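Local coordinates for uncharacterized protein (Shewanella loihica, PDB 3O0L) that is of unknown function but belongs to the DUF1425 family, is probably an exported lipoprotein, and forms a two-chain assembly through edge strands of a beta sheet, at residues 68-73 / 96-101; 30-33 / 39-42; 5-10 / 15-20; 44-49 / 56-61. All blocks are in the same frame, centred on the assembly; numbering follows the deposited sequence.

Interaction 1. Residues 68-73 / 96-101; sequences ATVEDE and NATAVR
Loop-to-loop packing, only partly apolar and helped by a bridging water, brings Val-70 against Asn-96 and Ala-99 at one end of the fold. The loop holding 68-73 follows strand 54-63, and the loop holding 96-101 leads into strand 101-109. Val-70 carries the contact with both its methyls. CG1 lies anti to the backbone N (chi1 180°) and reaches the amide of Asn-96, 3.3 Å from ND2, the two side chains meeting at a slant. CG2 faces the last residue of the turn and rests 4.1 Å from Ala-99 CB. Pro-95 and Asp-64 also touch Val-70, and Trp-62 packs on Ala-99.

The amide of Asn-96 is held from both ends. Its OD1 accepts two bonds in the carbonyl plane, one from Thr-98 N at 2.8 Å and one from Thr-98 OG1 at 2.7 Å, the hydroxyl arriving on a lone pair. At the other end ND2 donates to a water 2.7 Å away, which donates to Glu-71 O at 3.1 Å and ties the two loops together. These bonds fix the flip of the amide and set its ND2 beside the valine methyl.

Ala-99 N bonds back to Asn-96 O at 3.1 Å, closing a type I beta turn from Asn-96 to Ala-99 overlaid by an Asx turn. A classic beta bulge follows, where Val-100 and Arg-101 both face Tyr-63.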
loop_
_atom_site.group_PDB
_atom_site.type_symbol
_atom_site.label_atom_id
_atom_site.label_comp_id
_atom_site.label_asym_id
_atom_site.label_seq_id
_atom_site.Cartn_x
_atom_site.Cartn_y
_atom_site.Cartn_z
ATOM N N ALA A 68 2.969 -6.093 20.041
ATOM C CA ALA A 68 4.385 -6.447 20.152
ATOM C C ALA A 68 4.745 -7.450 19.041
ATOM O O ALA A 68 3.914 -8.263 18.673
ATOM C CB ALA A 68 4.679 -7.024 21.504
ATOM N N THR A 69 5.962 -7.365 18.508
ATOM C CA THR A 69 6.453 -8.292 17.485
ATOM C C THR A 69 6.707 -9.625 18.144
ATOM O O THR A 69 7.303 -9.664 19.209
ATOM C CB THR A 69 7.765 -7.788 16.847
ATOM O OG1 THR A 69 7.475 -6.613 16.094
ATOM C CG2 THR A 69 8.355 -8.816 15.893
ATOM N N VAL A 70 6.279 -10.700 17.492
ATOM C CA VAL A 70 6.427 -12.046 18.009
ATOM C C VAL A 70 7.713 -12.637 17.422
ATOM O O VAL A 70 7.946 -12.559 16.188
ATOM C CB VAL A 70 5.212 -12.901 17.604
ATOM C CG1 VAL A 70 5.337 -14.305 18.118
ATOM C CG2 VAL A 70 3.883 -12.269 18.103
ATOM N N GLU A 71 8.545 -13.224 18.280
ATOM C CA GLU A 71 9.792 -13.809 17.827
ATOM C C GLU A 71 9.513 -14.816 16.725
ATOM O O GLU A 71 8.698 -15.722 16.916
ATOM C CB GLU A 71 10.525 -14.516 18.954
ATOM C CG GLU A 71 11.774 -15.264 18.496
ATOM C CD GLU A 71 12.818 -14.422 17.798
ATOM O OE1 GLU A 71 12.955 -13.226 18.144
ATOM O OE2 GLU A 71 13.520 -14.972 16.902
ATOM N N ASP A 72 10.225 -14.687 15.605
ATOM C CA ASP A 72 9.996 -15.525 14.428
ATOM C C ASP A 72 11.326 -16.138 13.984
ATOM O O ASP A 72 11.990 -15.628 13.074
ATOM C CB ASP A 72 9.376 -14.638 13.332
ATOM C CG ASP A 72 8.674 -15.419 12.193
ATOM O OD1 ASP A 72 8.430 -16.648 12.294
ATOM O OD2 ASP A 72 8.356 -14.746 11.167
ATOM N N GLU A 73 11.753 -17.198 14.661
ATOM C CA GLU A 73 13.101 -17.737 14.451
ATOM C C GLU A 73 13.327 -18.236 13.047
ATOM O O GLU A 73 12.499 -18.967 12.511
ATOM C CB GLU A 73 13.337 -18.922 15.377
ATOM C CG GLU A 73 13.403 -18.604 16.869
ATOM C CD GLU A 73 14.688 -17.936 17.294
ATOM O OE1 GLU A 73 15.632 -17.838 16.476
ATOM O OE2 GLU A 73 14.714 -17.437 18.435
ATOM N N ASN A 96 4.071 -18.657 17.088
ATOM C CA ASN A 96 3.498 -19.145 18.317
ATOM C C ASN A 96 2.059 -18.686 18.453
ATOM O O ASN A 96 1.615 -17.731 17.779
ATOM C CB ASN A 96 4.359 -18.844 19.556
ATOM C CG ASN A 96 4.284 -17.421 20.039
ATOM O OD1 ASN A 96 3.215 -16.926 20.401
ATOM N ND2 ASN A 96 5.455 -16.808 20.213
ATOM N N ALA A 97 1.352 -19.367 19.327
ATOM C CA ALA A 97 -0.099 -19.145 19.474
ATOM C C ALA A 97 -0.506 -17.760 19.991
ATOM O O ALA A 97 -1.703 -17.418 19.937
ATOM C CB ALA A 97 -0.659 -20.217 20.338
ATOM N N THR A 98 0.420 -16.945 20.490
ATOM C CA THR A 98 0.056 -15.578 20.911
ATOM C C THR A 98 -0.087 -14.605 19.747
ATOM O O THR A 98 -0.628 -13.527 19.939
ATOM C CB THR A 98 1.019 -14.921 21.944
ATOM O OG1 THR A 98 2.278 -14.598 21.327
ATOM C CG2 THR A 98 1.186 -15.771 23.194
ATOM N N ALA A 99 0.387 -14.960 18.552
ATOM C CA ALA A 99 0.284 -14.070 17.403
ATOM C C ALA A 99 -1.165 -13.942 16.989
ATOM O O ALA A 99 -1.893 -14.947 16.900
ATOM C CB ALA A 99 1.116 -14.597 16.245
ATOM N N VAL A 100 -1.629 -12.710 16.791
ATOM C CA VAL A 100 -3.028 -12.500 16.368
ATOM C C VAL A 100 -3.116 -11.926 14.973
ATOM O O VAL A 100 -4.174 -11.897 14.401
ATOM C CB VAL A 100 -3.794 -11.582 17.347
ATOM C CG1 VAL A 100 -3.790 -12.210 18.785
ATOM C CG2 VAL A 100 -3.196 -10.173 17.352
ATOM N N ARG A 101 -1.996 -11.501 14.402
ATOM C CA ARG A 101 -2.020 -10.702 13.182
ATOM C C ARG A 101 -0.668 -10.787 12.466
ATOM O O ARG A 101 0.338 -10.895 13.126
ATOM C CB ARG A 101 -2.302 -9.256 13.639
ATOM C CG ARG A 101 -2.347 -8.188 12.646
ATOM C CD ARG A 101 -2.794 -6.857 13.322
ATOM N NE ARG A 101 -1.851 -6.174 14.243
ATOM C CZ ARG A 101 -0.791 -5.445 13.873
ATOM N NH1 ARG A 101 -0.425 -5.345 12.595
ATOM N NH2 ARG A 101 -0.062 -4.828 14.803
HETATM O O HOH W 1 7.913 -17.514 19.297
#

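Interaction 2. Residues 30-33 / 39-42; sequences AVTT and FLRA
Thr-33 N donates to Arg-41 O at 2.9 Å, and Arg-41 N returns the bond to Thr-33 O at 2.9 Å. Both are nearly straight, and together they make Thr-33 and Arg-41 a hydrogen-bonded antiparallel pair. One residue away, Thr-32 and Ala-42 form a non-hydrogen-bonded pair, their CA atoms only 4.5 Å apart. CA-H...O contacts accompany the ladder: Thr-32 CA comes 3.5 Å from Arg-41 O, which thus receives a second, weaker approach beside the amide bond. Ala-42 CA likewise faces Val-31 O, and Leu-40 CA faces Thr-33 O.

The two faces of the strand pair differ. On the face of Thr-32 and Ala-42, the CD1 branch of Leu-40 reaches diagonally across to Thr-32, 4.1 Å from CB, and touches CG2 as well. Trp-62 lies against Leu-40 and Ala-42, while Cys-102 packs on Thr-32 and Ala-42, so this face turns to the opposing sheet. On the face of Thr-33 and Arg-41, OG1 of Thr-33 sits 4.0 Å from Arg-41 CB. Extending from CB with CG trans to the backbone N (chi1 173°), the arginine then bends at chi3 and carries its guanidinium away from Thr-33; NH1 bonds to Thr-91 OG1 on the neighbouring strand 87-93.

Segments 30-33 and 40-42 run at 159° to each other, near the turn that joins their strands: this is the closing end of an antiparallel beta hairpin within the larger sheet.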
loop_
_atom_site.group_PDB
_atom_site.type_symbol
_atom_site.label_atom_id
_atom_site.label_comp_id
_atom_site.label_asym_id
_atom_site.label_seq_id
_atom_site.Cartn_x
_atom_site.Cartn_y
_atom_site.Cartn_z
ATOM N N ALA A 30 -2.327 -9.229 2.293
ATOM C CA ALA A 30 -2.210 -10.380 3.186
ATOM C C ALA A 30 -3.386 -10.456 4.139
ATOM O O ALA A 30 -3.936 -9.441 4.506
ATOM C CB ALA A 30 -0.925 -10.276 4.018
ATOM N N VAL A 31 -3.722 -11.669 4.545
ATOM C CA VAL A 31 -4.754 -11.920 5.543
ATOM C C VAL A 31 -4.272 -13.071 6.421
ATOM O O VAL A 31 -3.412 -13.844 5.982
ATOM C CB VAL A 31 -6.068 -12.338 4.858
ATOM C CG1 VAL A 31 -6.549 -11.247 3.898
ATOM C CG2 VAL A 31 -5.889 -13.682 4.115
ATOM N N THR A 32 -4.799 -13.176 7.645
ATOM C CA THR A 32 -4.579 -14.388 8.487
ATOM C C THR A 32 -5.808 -15.264 8.432
ATOM O O THR A 32 -6.932 -14.738 8.381
ATOM C CB THR A 32 -4.278 -14.076 9.965
ATOM O OG1 THR A 32 -5.301 -13.250 10.512
ATOM C CG2 THR A 32 -2.955 -13.355 10.102
ATOM N N THR A 33 -5.612 -16.583 8.360
ATOM C CA THR A 33 -6.706 -17.529 8.462
ATOM C C THR A 33 -6.371 -18.398 9.656
ATOM O O THR A 33 -5.233 -18.434 10.103
ATOM C CB THR A 33 -6.933 -18.380 7.158
ATOM O OG1 THR A 33 -5.807 -19.225 6.922
ATOM C CG2 THR A 33 -7.153 -17.464 5.900
ATOM N N PHE A 39 -3.017 -21.891 16.160
ATOM C CA PHE A 39 -2.145 -21.159 15.269
ATOM C C PHE A 39 -2.934 -20.433 14.192
ATOM O O PHE A 39 -4.087 -20.754 13.935
ATOM C CB PHE A 39 -1.099 -22.118 14.690
ATOM C CG PHE A 39 0.018 -22.369 15.638
ATOM C CD1 PHE A 39 -0.193 -23.089 16.791
ATOM C CD2 PHE A 39 1.266 -21.794 15.440
ATOM C CE1 PHE A 39 0.822 -23.277 17.686
ATOM C CE2 PHE A 39 2.282 -21.965 16.378
ATOM C CZ PHE A 39 2.057 -22.690 17.490
ATOM N N LEU A 40 -2.304 -19.434 13.594
ATOM C CA LEU A 40 -2.800 -18.736 12.440
ATOM C C LEU A 40 -1.885 -19.074 11.271
ATOM O O LEU A 40 -0.728 -19.478 11.426
ATOM C CB LEU A 40 -2.793 -17.226 12.658
ATOM C CG LEU A 40 -3.589 -16.645 13.807
ATOM C CD1 LEU A 40 -3.370 -15.156 13.843
ATOM C CD2 LEU A 40 -5.070 -16.984 13.606
ATOM N N ARG A 41 -2.408 -18.901 10.083
ATOM C CA ARG A 41 -1.600 -19.036 8.896
ATOM C C ARG A 41 -1.757 -17.775 8.080
ATOM O O ARG A 41 -2.882 -17.407 7.743
ATOM C CB ARG A 41 -2.081 -20.198 8.101
ATOM C CG ARG A 41 -1.406 -20.292 6.784
ATOM C CD ARG A 41 -1.713 -21.620 6.176
ATOM N NE ARG A 41 -1.035 -22.715 6.866
ATOM C CZ ARG A 41 0.257 -22.989 6.722
ATOM N NH1 ARG A 41 1.041 -22.231 5.941
ATOM N NH2 ARG A 41 0.774 -24.009 7.378
ATOM N N ALA A 42 -0.637 -17.157 7.720
ATOM C CA ALA A 42 -0.650 -15.947 6.898
ATOM C C ALA A 42 -0.784 -16.371 5.454
ATOM O O ALA A 42 -0.095 -17.287 4.995
ATOM C CB ALA A 42 0.674 -15.142 7.068
#

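Interaction 3. Residues 5-10 / 15-20; sequences GGIMIS and VRVDNG
Four backbone hydrogen bonds join strands 5-10 and 14-19. Gly-6 N donates to Asp-18 O at 2.8 Å and Asp-18 N answers to Gly-6 O; Met-8 N and Arg-16 O, then Arg-16 N and Met-8 O, repeat the pattern at 2.9 Å. Between these pairs CA-H...O contacts fill in, such as Ile-7 CA to Arg-16 O at 3.2 Å.

Apolar contacts occupy the face of Ile-7, Ile-9, Val-15 and Val-17. Ile-7 and Val-17 run alongside each other with their tips on the same side, CG1 of the isoleucine, in one of its two conformers, 4.1 Å from CG2 of the valine. Val-15 spreads its two methyls, CG1 toward Ile-7 and CG2 toward Ile-9.

Charged groups take the opposite face. Arg-16, with chi1 67° and a bend at chi3, swings along its own strand and grips Asp-18 side-on: NE meets the syn lone pair of OD2 at 3.0 Å in the guanidinium plane, and NH2 reaches OD1 at 3.1 Å. His-23 ND1 also bonds to OD1. Selenomethionine Met-8 crosses the arginine obliquely, its CE 4.1 Å from CD.

Strand 5-10 pairs on its other side with an antiparallel strand of the second subunit, where Ile-7 meets Val-17 of that chain. The arrangement is a beta hairpin whose edge strand carries the sheet across a dimer interface.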
loop_
_atom_site.group_PDB
_atom_site.type_symbol
_atom_site.label_atom_id
_atom_site.label_comp_id
_atom_site.label_asym_id
_atom_site.label_seq_id
_atom_site.Cartn_x
_atom_site.Cartn_y
_atom_site.Cartn_z
ATOM N N GLY A 5 11.633 10.433 -11.274
ATOM C CA GLY A 5 10.650 9.431 -11.590
ATOM C C GLY A 5 9.445 9.730 -10.728
ATOM O O GLY A 5 9.354 10.766 -10.086
ATOM N N GLY A 6 8.518 8.800 -10.734
ATOM C CA GLY A 6 7.327 8.906 -9.955
ATOM C C GLY A 6 6.943 7.593 -9.360
ATOM O O GLY A 6 7.350 6.530 -9.799
ATOM N N ILE A 7 6.176 7.716 -8.305
ATOM C CA ILE A 7 5.571 6.643 -7.605
ATOM C C ILE A 7 4.103 6.970 -7.367
ATOM O O ILE A 7 3.772 8.112 -6.993
ATOM C CB ILE A 7 6.232 6.516 -6.217
ATOM C CG1 ILE A 7 7.663 5.998 -6.376
ATOM C CG2 ILE A 7 5.412 5.627 -5.284
ATOM C CD1 ILE A 7 8.362 5.782 -5.044
HETATM N N MSE A 8 3.227 6.001 -7.521
HETATM C CA MSE A 8 1.832 6.189 -7.121
HETATM C C MSE A 8 1.395 4.986 -6.302
HETATM O O MSE A 8 1.627 3.834 -6.691
HETATM C CB MSE A 8 0.911 6.413 -8.353
HETATM C CG MSE A 8 -0.569 6.491 -7.998
HETATM SE SE MSE A 8 -1.604 7.134 -9.489
HETATM C CE MSE A 8 -1.814 5.595 -10.470
ATOM N N ILE A 9 0.730 5.276 -5.201
ATOM C CA ILE A 9 0.211 4.300 -4.255
ATOM C C ILE A 9 -1.280 4.399 -4.202
ATOM O O ILE A 9 -1.836 5.507 -4.134
ATOM C CB ILE A 9 0.745 4.617 -2.819
ATOM C CG1 ILE A 9 2.271 4.708 -2.832
ATOM C CG2 ILE A 9 0.240 3.592 -1.801
ATOM C CD1 ILE A 9 2.784 5.723 -1.768
ATOM N N SER A 10 -1.965 3.265 -4.169
ATOM C CA SER A 10 -3.420 3.248 -3.980
ATOM C C SER A 10 -3.762 2.709 -2.581
ATOM O O SER A 10 -2.991 1.979 -1.983
ATOM C CB SER A 10 -4.093 2.335 -4.990
ATOM O OG SER A 10 -3.888 0.975 -4.576
ATOM N N VAL A 15 1.093 -0.401 -5.962
ATOM C CA VAL A 15 2.191 0.566 -6.000
ATOM C C VAL A 15 2.859 0.464 -7.343
ATOM O O VAL A 15 3.270 -0.635 -7.770
ATOM C CB VAL A 15 3.256 0.356 -4.913
ATOM C CG1 VAL A 15 4.366 1.404 -5.040
ATOM C CG2 VAL A 15 2.616 0.444 -3.512
ATOM N N ARG A 16 2.931 1.593 -8.027
ATOM C CA ARG A 16 3.651 1.655 -9.266
ATOM C C ARG A 16 4.757 2.679 -9.210
ATOM O O ARG A 16 4.625 3.728 -8.583
ATOM C CB ARG A 16 2.734 1.875 -10.445
ATOM C CG ARG A 16 2.055 3.140 -10.515
ATOM C CD ARG A 16 1.216 3.243 -11.863
ATOM N NE ARG A 16 2.075 3.422 -13.022
ATOM C CZ ARG A 16 1.748 3.100 -14.281
ATOM N NH1 ARG A 16 0.558 2.584 -14.574
ATOM N NH2 ARG A 16 2.622 3.297 -15.258
ATOM N N VAL A 17 5.840 2.332 -9.889
ATOM C CA VAL A 17 7.054 3.121 -9.992
ATOM C C VAL A 17 7.363 3.298 -11.469
ATOM O O VAL A 17 7.357 2.314 -12.258
ATOM C CB VAL A 17 8.239 2.398 -9.295
ATOM C CG1 VAL A 17 9.558 3.190 -9.471
ATOM C CG2 VAL A 17 7.912 2.135 -7.831
ATOM N N ASP A 18 7.668 4.534 -11.862
ATOM C CA ASP A 18 8.060 4.833 -13.212
ATOM C C ASP A 18 9.266 5.755 -13.125
ATOM O O ASP A 18 9.155 6.910 -12.680
ATOM C CB ASP A 18 6.904 5.451 -14.005
ATOM C CG ASP A 18 5.698 4.548 -14.064
ATOM O OD1 ASP A 18 5.670 3.603 -14.899
ATOM O OD2 ASP A 18 4.770 4.757 -13.249
ATOM N N ASN A 19 10.425 5.223 -13.506
ATOM C CA ASN A 19 11.680 5.920 -13.299
ATOM C C ASN A 19 12.635 5.669 -14.475
ATOM O O ASN A 19 13.358 4.665 -14.509
ATOM C CB ASN A 19 12.255 5.461 -11.958
ATOM C CG ASN A 19 13.409 6.332 -11.484
ATOM O OD1 ASN A 19 13.403 7.547 -11.660
ATOM N ND2 ASN A 19 14.399 5.709 -10.878
ATOM N N GLY A 20 12.586 6.573 -15.454
ATOM C CA GLY A 20 13.308 6.415 -16.709
ATOM C C GLY A 20 12.774 5.178 -17.403
ATOM O O GLY A 20 11.562 5.050 -17.618
#

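Interaction 4. Residues 44-49 / 56-61; sequences GTIISK and LQYKFT
Ile-46 is the tight centre of this contact, filling the gap where the axes of segments 44-48 and 56-61 come no closer than 10.2 Å. Its two branches serve different partners. With CG1 beside the backbone N (chi1 -56°), CG2 falls trans to it and meets Leu-56 CD2, in one of the two leucine conformers, at 4.0 Å, the side chains passing one another head to tail. CD1 reaches across at a slant to Tyr-58, 4.2 Å from its CB. Val-106 packs on both Ile-46 and Leu-56. Farther along, Phe-60 sends the edge of its ring to the backbone of Gly-44: CZ lies 3.9 Å from Gly-44 N, near the ring plane. Lacking a side chain, Gly-44 lets the ring approach its main chain this closely.

The outward residues make a looser margin. Thr-45 and Gln-57 point away from the opposite strand, their polar ends bonded to Gln-89 and Arg-107, and Lys-49 is exposed. Lys-78 makes a cation-pi contact with Tyr-58.

Without polar bonds between the strands, the chemistry implies that the two facing sheets are joined here mainly by buried apolar packing, with one ring edge against a backbone N.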
loop_
_atom_site.group_PDB
_atom_site.type_symbol
_atom_site.label_atom_id
_atom_site.label_comp_id
_atom_site.label_asym_id
_atom_site.label_seq_id
_atom_site.Cartn_x
_atom_site.Cartn_y
_atom_site.Cartn_z
ATOM N N GLY A 44 -0.637 -14.447 1.755
ATOM C CA GLY A 44 -0.321 -13.228 1.040
ATOM C C GLY A 44 -0.484 -13.451 -0.433
ATOM O O GLY A 44 -0.400 -14.590 -0.926
ATOM N N THR A 45 -0.742 -12.361 -1.151
ATOM C CA THR A 45 -0.842 -12.400 -2.595
ATOM C C THR A 45 0.023 -11.255 -3.129
ATOM O O THR A 45 -0.108 -10.121 -2.659
ATOM C CB THR A 45 -2.321 -12.250 -3.049
ATOM O OG1 THR A 45 -3.011 -13.505 -2.877
ATOM C CG2 THR A 45 -2.395 -11.798 -4.531
ATOM N N ILE A 46 0.905 -11.556 -4.075
ATOM C CA ILE A 46 1.761 -10.554 -4.713
ATOM C C ILE A 46 1.491 -10.659 -6.189
ATOM O O ILE A 46 1.724 -11.706 -6.819
ATOM C CB ILE A 46 3.244 -10.787 -4.426
ATOM C CG1 ILE A 46 3.505 -10.829 -2.920
ATOM C CG2 ILE A 46 4.095 -9.667 -4.995
ATOM C CD1 ILE A 46 4.932 -11.378 -2.547
ATOM N N ILE A 47 0.941 -9.587 -6.755
ATOM C CA ILE A 47 0.553 -9.552 -8.157
ATOM C C ILE A 47 1.353 -8.512 -8.886
ATOM O O ILE A 47 1.443 -7.372 -8.408
ATOM C CB ILE A 47 -0.926 -9.132 -8.315
ATOM C CG1 ILE A 47 -1.835 -9.945 -7.393
ATOM C CG2 ILE A 47 -1.368 -9.266 -9.781
ATOM C CD1 ILE A 47 -3.335 -9.706 -7.643
ATOM N N SER A 48 1.962 -8.902 -10.001
ATOM C CA SER A 48 2.558 -7.952 -10.928
ATOM C C SER A 48 1.555 -7.586 -12.024
ATOM O O SER A 48 0.837 -8.449 -12.559
ATOM C CB SER A 48 3.825 -8.491 -11.579
ATOM O OG SER A 48 4.100 -7.735 -12.742
ATOM N N LYS A 49 1.502 -6.296 -12.338
ATOM C CA LYS A 49 0.630 -5.793 -13.380
ATOM C C LYS A 49 1.495 -5.110 -14.433
ATOM O O LYS A 49 1.083 -4.133 -15.052
ATOM C CB LYS A 49 -0.400 -4.830 -12.783
ATOM C CG LYS A 49 -1.440 -5.489 -11.893
ATOM C CD LYS A 49 -2.628 -4.573 -11.649
ATOM C CE LYS A 49 -3.389 -4.949 -10.374
ATOM N NZ LYS A 49 -4.108 -6.234 -10.503
ATOM N N LEU A 56 11.786 -9.563 -6.610
ATOM C CA LEU A 56 11.498 -8.937 -5.336
ATOM C C LEU A 56 11.795 -9.891 -4.181
ATOM O O LEU A 56 12.198 -11.032 -4.384
ATOM C CB LEU A 56 10.064 -8.402 -5.307
ATOM C CG LEU A 56 8.921 -9.324 -5.704
ATOM C CD1 LEU A 56 8.599 -10.251 -4.591
ATOM C CD2 LEU A 56 7.711 -8.455 -6.031
ATOM N N GLN A 57 11.708 -9.360 -2.971
ATOM C CA GLN A 57 11.886 -10.154 -1.759
ATOM C C GLN A 57 10.736 -9.878 -0.849
ATOM O O GLN A 57 10.158 -8.774 -0.871
ATOM C CB GLN A 57 13.153 -9.742 -1.044
ATOM C CG GLN A 57 14.388 -9.966 -1.846
ATOM C CD GLN A 57 15.569 -9.866 -0.939
ATOM O OE1 GLN A 57 15.818 -8.810 -0.351
ATOM N NE2 GLN A 57 16.256 -10.982 -0.740
ATOM N N TYR A 58 10.365 -10.880 -0.047
ATOM C CA TYR A 58 9.285 -10.711 0.889
ATOM C C TYR A 58 9.534 -11.388 2.211
ATOM O O TYR A 58 10.361 -12.308 2.307
ATOM C CB TYR A 58 7.969 -11.245 0.296
ATOM C CG TYR A 58 7.873 -12.762 0.312
ATOM C CD1 TYR A 58 8.431 -13.528 -0.732
ATOM C CD2 TYR A 58 7.256 -13.426 1.370
ATOM C CE1 TYR A 58 8.383 -14.935 -0.698
ATOM C CE2 TYR A 58 7.214 -14.789 1.424
ATOM C CZ TYR A 58 7.756 -15.550 0.373
ATOM O OH TYR A 58 7.658 -16.917 0.418
ATOM N N LYS A 59 8.808 -10.927 3.221
ATOM C CA LYS A 59 8.726 -11.650 4.500
ATOM C C LYS A 59 7.551 -11.180 5.290
ATOM O O LYS A 59 7.091 -10.045 5.132
ATOM C CB LYS A 59 9.996 -11.533 5.345
ATOM C CG LYS A 59 10.218 -10.277 6.095
ATOM C CD LYS A 59 11.265 -10.578 7.156
ATOM C CE LYS A 59 11.842 -9.343 7.760
ATOM N NZ LYS A 59 13.162 -9.662 8.409
ATOM N N PHE A 60 7.023 -12.086 6.095
ATOM C CA PHE A 60 5.959 -11.732 7.024
ATOM C C PHE A 60 6.550 -11.410 8.374
ATOM O O PHE A 60 7.578 -11.973 8.755
ATOM C CB PHE A 60 4.989 -12.896 7.241
ATOM C CG PHE A 60 4.144 -13.255 6.044
ATOM C CD1 PHE A 60 2.922 -12.634 5.827
ATOM C CD2 PHE A 60 4.532 -14.246 5.182
ATOM C CE1 PHE A 60 2.151 -12.966 4.773
ATOM C CE2 PHE A 60 3.740 -14.586 4.101
ATOM C CZ PHE A 60 2.547 -13.953 3.897
ATOM N N THR A 61 5.851 -10.563 9.117
ATOM C CA THR A 61 6.129 -10.334 10.533
ATOM C C THR A 61 4.812 -10.561 11.284
ATOM O O THR A 61 3.710 -10.450 10.708
ATOM C CB THR A 61 6.642 -8.924 10.810
ATOM O OG1 THR A 61 5.700 -7.997 10.297
ATOM C CG2 THR A 61 7.978 -8.659 10.071
#

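In the fold
Interactions 2 and 4 share strand 40-48, with centres about 14 Å apart: the first pairs it within its sheet, the second packs it on the facing sheet. They meet at Phe-60, whose CE1 lies 3.5 Å from Ala-42 CB. Interaction 1 adjoins interaction 2 at the same end of the molecule, Leu-40 CD1 approaching Ala-99 O at 3.4 Å and the ring of Phe-39 packing on Asn-96. Interaction 3 lies at the far end, its centre about 33 Å from that of interaction 1, but strand 14-19 neighbours strand 22-34, so 5-10/15-20 extends the sheet of interaction 2 to the second subunit. A 1,2-ethanediol, probably from crystallisation, lies near Arg-16.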